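Long-range contact in competence/damage-inducible protein CinA (Agrobacterium tumefaciens, PDB 2A9S), which is of unknown function in this organism but belongs to the competence/damage-inducible CinA family, whose relatives include nicotinamide-nucleotide amidohydrolases: residues 5-17 and 152-164. Numbering follows the deposited sequence.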
ATOM      1  N   LEU A   5       7.857  14.078   2.193  1.00 22.96           N
ATOM      2  CA  LEU A   5       7.662  13.318   0.951  1.00 20.90           C
ATOM      3  C   LEU A   5       6.388  13.812   0.283  1.00 19.22           C
ATOM      4  O   LEU A   5       6.400  14.135  -0.897  1.00 19.04           O
ATOM      5  CB  LEU A   5       7.631  11.783   1.195  1.00 21.04           C
ATOM      6  CG  LEU A   5       7.352  10.869  -0.009  1.00 21.06           C
ATOM      7  CD1 LEU A   5       8.432  10.961  -1.107  1.00 18.32           C
ATOM      8  CD2 LEU A   5       7.155   9.395   0.394  1.00 20.25           C
ATOM      9  N   PHE A   6       5.292  13.870   1.038  1.00 17.45           N
ATOM     10  CA  PHE A   6       4.002  14.343   0.505  1.00 16.55           C
ATOM     11  C   PHE A   6       3.830  15.852   0.642  1.00 16.99           C
ATOM     12  O   PHE A   6       4.491  16.461   1.486  1.00 16.90           O
ATOM     13  CB  PHE A   6       2.828  13.651   1.219  1.00 14.91           C
ATOM     14  CG  PHE A   6       2.722  12.177   0.897  1.00 13.07           C
ATOM     15  CD1 PHE A   6       1.942  11.755  -0.175  1.00 14.70           C
ATOM     16  CD2 PHE A   6       3.442  11.227   1.634  1.00 13.15           C
ATOM     17  CE1 PHE A   6       1.875  10.377  -0.486  1.00 13.28           C
ATOM     18  CE2 PHE A   6       3.352   9.862   1.357  1.00 13.64           C
ATOM     19  CZ  PHE A   6       2.562   9.453   0.285  1.00 14.92           C
ATOM     20  N   PRO A   7       2.916  16.446  -0.152  1.00 18.54           N
ATOM     21  CA  PRO A   7       2.547  17.860   0.042  1.00 18.90           C
ATOM     22  C   PRO A   7       2.161  18.167   1.497  1.00 19.68           C
ATOM     23  O   PRO A   7       1.476  17.371   2.150  1.00 20.81           O
ATOM     24  CB  PRO A   7       1.342  18.035  -0.859  1.00 18.85           C
ATOM     25  CG  PRO A   7       1.549  17.033  -1.962  1.00 18.98           C
ATOM     26  CD  PRO A   7       2.173  15.841  -1.277  1.00 18.45           C
ATOM     27  N   GLY A   8       2.583  19.333   1.982  1.00 19.98           N
ATOM     28  CA  GLY A   8       2.371  19.756   3.361  1.00 20.11           C
ATOM     29  C   GLY A   8       0.967  19.581   3.914  1.00 20.76           C
ATOM     30  O   GLY A   8       0.802  19.142   5.070  1.00 20.37           O
ATOM     31  N   ASP A   9      -0.041  19.915   3.102  1.00 20.29           N
ATOM     32  CA  ASP A   9      -1.396  19.793   3.563  1.00 20.73           C
ATOM     33  C   ASP A   9      -1.827  18.315   3.732  1.00 19.54           C
ATOM     34  O   ASP A   9      -2.566  18.012   4.674  1.00 19.12           O
ATOM     35  CB  ASP A   9      -2.370  20.633   2.729  1.00 21.69           C
ATOM     36  CG  ASP A   9      -2.761  19.973   1.421  1.00 25.13           C
ATOM     37  OD1 ASP A   9      -1.871  19.642   0.592  1.00 27.16           O
ATOM     38  OD2 ASP A   9      -3.982  19.807   1.223  1.00 29.89           O
ATOM     39  N   ILE A  10      -1.345  17.421   2.847  1.00 17.61           N
ATOM     40  CA  ILE A  10      -1.595  15.973   2.969  1.00 16.52           C
ATOM     41  C   ILE A  10      -0.943  15.416   4.232  1.00 15.50           C
ATOM     42  O   ILE A  10      -1.605  14.706   5.019  1.00 13.88           O
ATOM     43  CB  ILE A  10      -1.144  15.194   1.725  1.00 16.04           C
ATOM     44  CG1 ILE A  10      -2.065  15.549   0.520  1.00 17.49           C
ATOM     45  CG2 ILE A  10      -1.073  13.676   2.013  1.00 17.85           C
ATOM     46  CD1 ILE A  10      -1.610  14.907  -0.816  1.00 18.02           C
ATOM     47  N   GLU A  11       0.331  15.766   4.447  1.00 15.00           N
ATOM     48  CA  GLU A  11       0.996  15.433   5.698  1.00 17.47           C
ATOM     49  C   GLU A  11       0.251  15.976   6.947  1.00 16.92           C
ATOM     50  O   GLU A  11       0.084  15.233   7.947  1.00 15.68           O
ATOM     51  CB  GLU A  11       2.418  15.928   5.683  1.00 18.54           C
ATOM     52  CG  GLU A  11       3.207  15.394   6.810  1.00 23.46           C
ATOM     53  CD  GLU A  11       4.524  16.096   6.938  1.00 31.24           C
ATOM     54  OE1 GLU A  11       5.092  16.475   5.880  1.00 33.33           O
ATOM     55  OE2 GLU A  11       4.983  16.264   8.093  1.00 34.35           O
ATOM     56  N   GLU A  12      -0.223  17.230   6.877  1.00 18.02           N
ATOM     57  CA  GLU A  12      -1.073  17.825   7.947  1.00 17.92           C
ATOM     58  C   GLU A  12      -2.308  16.958   8.212  1.00 16.09           C
ATOM     59  O   GLU A  12      -2.656  16.671   9.385  1.00 15.10           O
ATOM     60  CB  GLU A  12      -1.507  19.271   7.580  1.00 18.78           C
ATOM     61  CG  GLU A  12      -2.183  20.076   8.720  1.00 20.94           C
ATOM     62  CD  GLU A  12      -2.689  21.527   8.365  1.00 22.80           C
ATOM     63  OE1 GLU A  12      -3.074  21.848   7.184  1.00 28.79           O
ATOM     64  OE2 GLU A  12      -2.746  22.360   9.321  1.00 27.29           O
ATOM     65  N   LEU A  13      -2.978  16.530   7.136  1.00 13.93           N
ATOM     66  CA  LEU A  13      -4.198  15.725   7.295  1.00 12.95           C
ATOM     67  C   LEU A  13      -3.875  14.360   7.942  1.00 12.85           C
ATOM     68  O   LEU A  13      -4.584  13.928   8.862  1.00 11.05           O
ATOM     69  CB  LEU A  13      -4.952  15.551   5.963  1.00 12.85           C
ATOM     70  CG  LEU A  13      -5.657  16.776   5.337  1.00 13.06           C
ATOM     71  CD1 LEU A  13      -5.908  16.455   3.851  1.00 12.33           C
ATOM     72  CD2 LEU A  13      -6.954  17.119   6.052  1.00 14.94           C
ATOM     73  N   ALA A  14      -2.818  13.702   7.460  1.00 12.25           N
ATOM     74  CA  ALA A  14      -2.378  12.433   8.027  1.00 12.74           C
ATOM     75  C   ALA A  14      -2.053  12.609   9.519  1.00 13.29           C
ATOM     76  O   ALA A  14      -2.460  11.795  10.376  1.00 11.72           O
ATOM     77  CB  ALA A  14      -1.166  11.881   7.230  1.00 13.50           C
ATOM     78  N   ARG A  15      -1.374  13.712   9.833  1.00 13.06           N
ATOM     79  CA  ARG A  15      -0.983  13.988  11.220  1.00 13.80           C
ATOM     80  C   ARG A  15      -2.231  14.157  12.078  1.00 13.38           C
ATOM     81  O   ARG A  15      -2.253  13.649  13.194  1.00 12.33           O
ATOM     82  CB  ARG A  15      -0.126  15.259  11.314  1.00 14.83           C
ATOM     83  CG  ARG A  15       0.647  15.365  12.658  1.00 15.85           C
ATOM     84  CD  ARG A  15       1.779  16.378  12.594  1.00 18.51           C
ATOM     85  NE  ARG A  15       2.780  16.039  11.568  1.00 25.42           N
ATOM     86  CZ  ARG A  15       3.723  15.100  11.696  1.00 29.21           C
ATOM     87  NH1 ARG A  15       4.575  14.879  10.699  1.00 31.59           N
ATOM     88  NH2 ARG A  15       3.833  14.379  12.805  1.00 28.82           N
ATOM     89  N   ARG A  16      -3.265  14.835  11.544  1.00 12.12           N
ATOM     90  CA  ARG A  16      -4.528  15.054  12.267  1.00 12.57           C
ATOM     91  C   ARG A  16      -5.200  13.706  12.590  1.00 11.57           C
ATOM     92  O   ARG A  16      -5.647  13.464  13.716  1.00 11.13           O
ATOM     93  CB  ARG A  16      -5.473  15.988  11.494  1.00 12.91           C
ATOM     94  CG  ARG A  16      -6.889  15.933  12.045  1.00 17.38           C
ATOM     95  CD  ARG A  16      -7.694  17.172  11.755  1.00 23.18           C
ATOM     96  NE  ARG A  16      -9.003  17.075  12.408  1.00 27.42           N
ATOM     97  CZ  ARG A  16     -10.052  17.822  12.065  1.00 29.71           C
ATOM     98  NH1 ARG A  16      -9.940  18.702  11.080  1.00 29.31           N
ATOM     99  NH2 ARG A  16     -11.216  17.673  12.690  1.00 31.45           N
ATOM    100  N   ILE A  17      -5.209  12.809  11.612  1.00 10.96           N
ATOM    101  CA  ILE A  17      -5.825  11.500  11.798  1.00 11.61           C
ATOM    102  C   ILE A  17      -5.097  10.715  12.908  1.00 11.68           C
ATOM    103  O   ILE A  17      -5.748  10.156  13.803  1.00 11.65           O
ATOM    104  CB  ILE A  17      -5.864  10.716  10.482  1.00 11.07           C
ATOM    105  CG1 ILE A  17      -6.869  11.401   9.512  1.00 10.14           C
ATOM    106  CG2 ILE A  17      -6.234   9.259  10.732  1.00 12.22           C
ATOM    107  CD1 ILE A  17      -6.650  10.992   8.031  1.00 11.57           C
ATOM    108  N   LEU A 152      -2.299  12.124  -5.879  1.00 10.32           N
ATOM    109  CA  LEU A 152      -2.145  12.928  -4.665  1.00 11.32           C
ATOM    110  C   LEU A 152      -3.477  13.598  -4.301  1.00 10.52           C
ATOM    111  O   LEU A 152      -3.822  13.685  -3.121  1.00 11.49           O
ATOM    112  CB  LEU A 152      -1.010  13.943  -4.803  1.00 11.22           C
ATOM    113  CG  LEU A 152       0.375  13.269  -4.861  1.00 12.57           C
ATOM    114  CD1 LEU A 152       1.424  14.324  -5.163  1.00 15.46           C
ATOM    115  CD2 LEU A 152       0.666  12.507  -3.556  1.00 15.68           C
ATOM    116  N   ALA A 153      -4.224  14.064  -5.304  1.00 10.19           N
ATOM    117  CA  ALA A 153      -5.544  14.654  -5.083  1.00 10.48           C
ATOM    118  C   ALA A 153      -6.467  13.635  -4.399  1.00 10.40           C
ATOM    119  O   ALA A 153      -7.217  13.971  -3.457  1.00 10.47           O
ATOM    120  CB  ALA A 153      -6.170  15.083  -6.437  1.00 10.62           C
ATOM    121  N   THR A 154      -6.355  12.387  -4.844  1.00  9.57           N
ATOM    122  CA  THR A 154      -7.133  11.297  -4.239  1.00  9.30           C
ATOM    123  C   THR A 154      -6.739  11.042  -2.775  1.00  9.06           C
ATOM    124  O   THR A 154      -7.619  10.867  -1.898  1.00  8.61           O
ATOM    125  CB  THR A 154      -7.038   9.992  -5.091  1.00  9.50           C
ATOM    126  OG1 THR A 154      -7.572  10.251  -6.397  1.00 11.12           O
ATOM    127  CG2 THR A 154      -7.853   8.823  -4.450  1.00  9.56           C
ATOM    128  N   VAL A 155      -5.435  11.023  -2.508  1.00  9.37           N
ATOM    129  CA  VAL A 155      -4.932  10.848  -1.128  1.00 10.09           C
ATOM    130  C   VAL A 155      -5.532  11.928  -0.233  1.00  9.84           C
ATOM    131  O   VAL A 155      -6.099  11.619   0.829  1.00  8.41           O
ATOM    132  CB  VAL A 155      -3.363  10.835  -1.039  1.00  9.66           C
ATOM    133  CG1 VAL A 155      -2.919  10.895   0.424  1.00  9.61           C
ATOM    134  CG2 VAL A 155      -2.739   9.585  -1.764  1.00  9.56           C
ATOM    135  N   ARG A 156      -5.450  13.189  -0.685  1.00 10.86           N
ATOM    136  CA  ARG A 156      -6.034  14.296   0.068  1.00 11.46           C
ATOM    137  C   ARG A 156      -7.525  14.041   0.408  1.00 12.18           C
ATOM    138  O   ARG A 156      -7.955  14.073   1.583  1.00 11.54           O
ATOM    139  CB  ARG A 156      -5.877  15.605  -0.711  1.00 12.95           C
ATOM    140  CG  ARG A 156      -6.532  16.796   0.063  1.00 14.03           C
ATOM    141  CD  ARG A 156      -6.368  18.109  -0.675  1.00 17.39           C
ATOM    142  NE  ARG A 156      -4.965  18.464  -0.800  1.00 22.15           N
ATOM    143  CZ  ARG A 156      -4.294  18.446  -1.950  1.00 26.83           C
ATOM    144  NH1 ARG A 156      -4.935  18.133  -3.079  1.00 25.95           N
ATOM    145  NH2 ARG A 156      -2.993  18.761  -1.981  1.00 26.98           N
ATOM    146  N   THR A 157      -8.331  13.774  -0.610  1.00 11.49           N
ATOM    147  CA  THR A 157      -9.766  13.580  -0.371  1.00 12.33           C
ATOM    148  C   THR A 157     -10.021  12.388   0.562  1.00 12.15           C
ATOM    149  O   THR A 157     -10.895  12.467   1.425  1.00 11.87           O
ATOM    150  CB  THR A 157     -10.522  13.401  -1.699  1.00 11.69           C
ATOM    151  OG1 THR A 157     -10.202  14.497  -2.580  1.00 13.03           O
ATOM    152  CG2 THR A 157     -12.043  13.316  -1.458  1.00 11.79           C
ATOM    153  N   ALA A 158      -9.273  11.294   0.371  1.00 11.04           N
ATOM    154  CA  ALA A 158      -9.377  10.088   1.205  1.00 10.97           C
ATOM    155  C   ALA A 158      -9.169  10.441   2.689  1.00 11.22           C
ATOM    156  O   ALA A 158      -9.948  10.019   3.576  1.00 11.19           O
ATOM    157  CB  ALA A 158      -8.345   9.077   0.746  1.00 11.75           C
ATOM    158  N   LEU A 159      -8.140  11.248   2.950  1.00 11.48           N
ATOM    159  CA  LEU A 159      -7.817  11.651   4.328  1.00 11.51           C
ATOM    160  C   LEU A 159      -8.889  12.575   4.910  1.00 12.35           C
ATOM    161  O   LEU A 159      -9.298  12.390   6.064  1.00 12.86           O
ATOM    162  CB  LEU A 159      -6.410  12.266   4.402  1.00 11.32           C
ATOM    163  CG  LEU A 159      -5.267  11.307   3.956  1.00 10.39           C
ATOM    164  CD1 LEU A 159      -3.941  12.011   4.162  1.00 11.15           C
ATOM    165  CD2 LEU A 159      -5.268   9.926   4.674  1.00 11.03           C
ATOM    166  N   GLU A 160      -9.375  13.515   4.098  1.00 11.94           N
ATOM    167  CA  GLU A 160     -10.511  14.382   4.467  1.00 14.16           C
ATOM    168  C   GLU A 160     -11.729  13.573   4.895  1.00 13.63           C
ATOM    169  O   GLU A 160     -12.359  13.863   5.930  1.00 15.00           O
ATOM    170  CB  GLU A 160     -10.870  15.320   3.304  1.00 13.43           C
ATOM    171  CG  GLU A 160      -9.791  16.385   3.078  1.00 16.16           C
ATOM    172  CD  GLU A 160     -10.009  17.181   1.786  1.00 15.75           C
ATOM    173  OE1 GLU A 160     -10.862  16.779   0.953  1.00 17.56           O
ATOM    174  OE2 GLU A 160      -9.327  18.216   1.613  1.00 18.98           O
ATOM    175  N   MET A 161     -12.035  12.527   4.132  1.00 13.52           N
ATOM    176  CA  MET A 161     -13.161  11.653   4.425  1.00 14.07           C
ATOM    177  C   MET A 161     -13.013  10.828   5.699  1.00 14.95           C
ATOM    178  O   MET A 161     -14.002  10.654   6.433  1.00 15.88           O
ATOM    179  CB  MET A 161     -13.466  10.743   3.235  1.00 14.51           C
ATOM    180  CG  MET A 161     -13.983  11.504   2.020  1.00 12.45           C
ATOM    181  SD  MET A 161     -14.078  10.460   0.551  1.00 10.70           S
ATOM    182  CE  MET A 161     -15.330   9.253   1.021  1.00 14.78           C
ATOM    183  N   LEU A 162     -11.818  10.293   5.964  1.00 14.93           N
ATOM    184  CA  LEU A 162     -11.566   9.604   7.240  1.00 15.42           C
ATOM    185  C   LEU A 162     -11.864  10.536   8.422  1.00 16.90           C
ATOM    186  O   LEU A 162     -12.530  10.138   9.402  1.00 16.90           O
ATOM    187  CB  LEU A 162     -10.128   9.094   7.321  1.00 14.42           C
ATOM    188  CG  LEU A 162      -9.878   7.799   6.559  1.00 13.89           C
ATOM    189  CD1 LEU A 162      -8.344   7.471   6.596  1.00 13.68           C
ATOM    190  CD2 LEU A 162     -10.699   6.674   7.167  1.00 12.05           C
ATOM    191  N   ILE A 163     -11.372  11.766   8.335  1.00 17.07           N
ATOM    192  CA  ILE A 163     -11.655  12.763   9.375  1.00 18.79           C
ATOM    193  C   ILE A 163     -13.156  12.979   9.525  1.00 19.75           C
ATOM    194  O   ILE A 163     -13.672  12.945  10.649  1.00 19.74           O
ATOM    195  CB  ILE A 163     -10.926  14.093   9.119  1.00 18.40           C
ATOM    196  CG1 ILE A 163      -9.423  13.868   9.232  1.00 19.09           C
ATOM    197  CG2 ILE A 163     -11.415  15.204  10.119  1.00 18.46           C
ATOM    198  CD1 ILE A 163      -8.537  14.910   8.516  1.00 20.16           C
ATOM    199  N   ALA A 164     -13.860  13.152   8.403  1.00 20.14           N
ATOM    200  CA  ALA A 164     -15.307  13.389   8.423  1.00 20.49           C
ATOM    201  C   ALA A 164     -16.086  12.214   9.003  1.00 21.79           C
ATOM    202  O   ALA A 164     -17.038  12.413   9.788  1.00 21.54           O
ATOM    203  CB  ALA A 164     -15.813  13.723   7.026  1.00 20.32           C
TER
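R156 meets D9 across the segments 8-17 and 152-164 of two longer helices, roughly parallel, with axes that approach to 9.5 Å at an angle of 27°. R156 illustrates how one long side chain can serve both an apolar seam and an ion pair. Followed outward, it begins with CB against CG1 of I10, 4.0 Å away. Its CG lies beside CD1 of L13, and its CD already nears the carboxylate of D9. At chi3 (-63°) the chain bends, turning the side of the guanidinium with NE and NH2 to the acid. NE reaches OD2 of D9 at 2.6 Å, somewhat tilted from the guanidinium plane. NH2 reaches OD1 of D9 at 2.9 Å, in that plane and almost straight (171°). Both oxygens use their syn lone pairs, and the carboxylate and guanidinium planes are nearly coplanar. CD1 of I10 lies over one face of the guanidinium, on the NH2 side.

Behind this clamp the packing is knobs-into-holes. I10 enters among L152, V155, R156 and L159, its CG2 3.7 Å from CG1 of V155; L13 fits among R156, L159, E160 and I163. In return, L159 is the knob among I10, L13, A14 and I17. Farther along, CG1 of I17 touches CG1 of I163 at 3.6 Å, and CG2 of I163 sits 3.5 Å above the guanidinium plane of R16, over its centre. At the other end, CD2 of L152 meets the edge of the F6 ring; nearby, L5 and M3 of the second subunit pack on F6 and L152 respectively.

L162 packs on strand 102-108 and M161 on strand 123-130, while helix 8-17 lies alongside helix 152-164, joined to it through this seam. Buried aliphatic side chains thus make most of the contact, and the two bonds to D9 hold the R156 guanidinium nearly coplanar with the carboxylate, fixing its rotation.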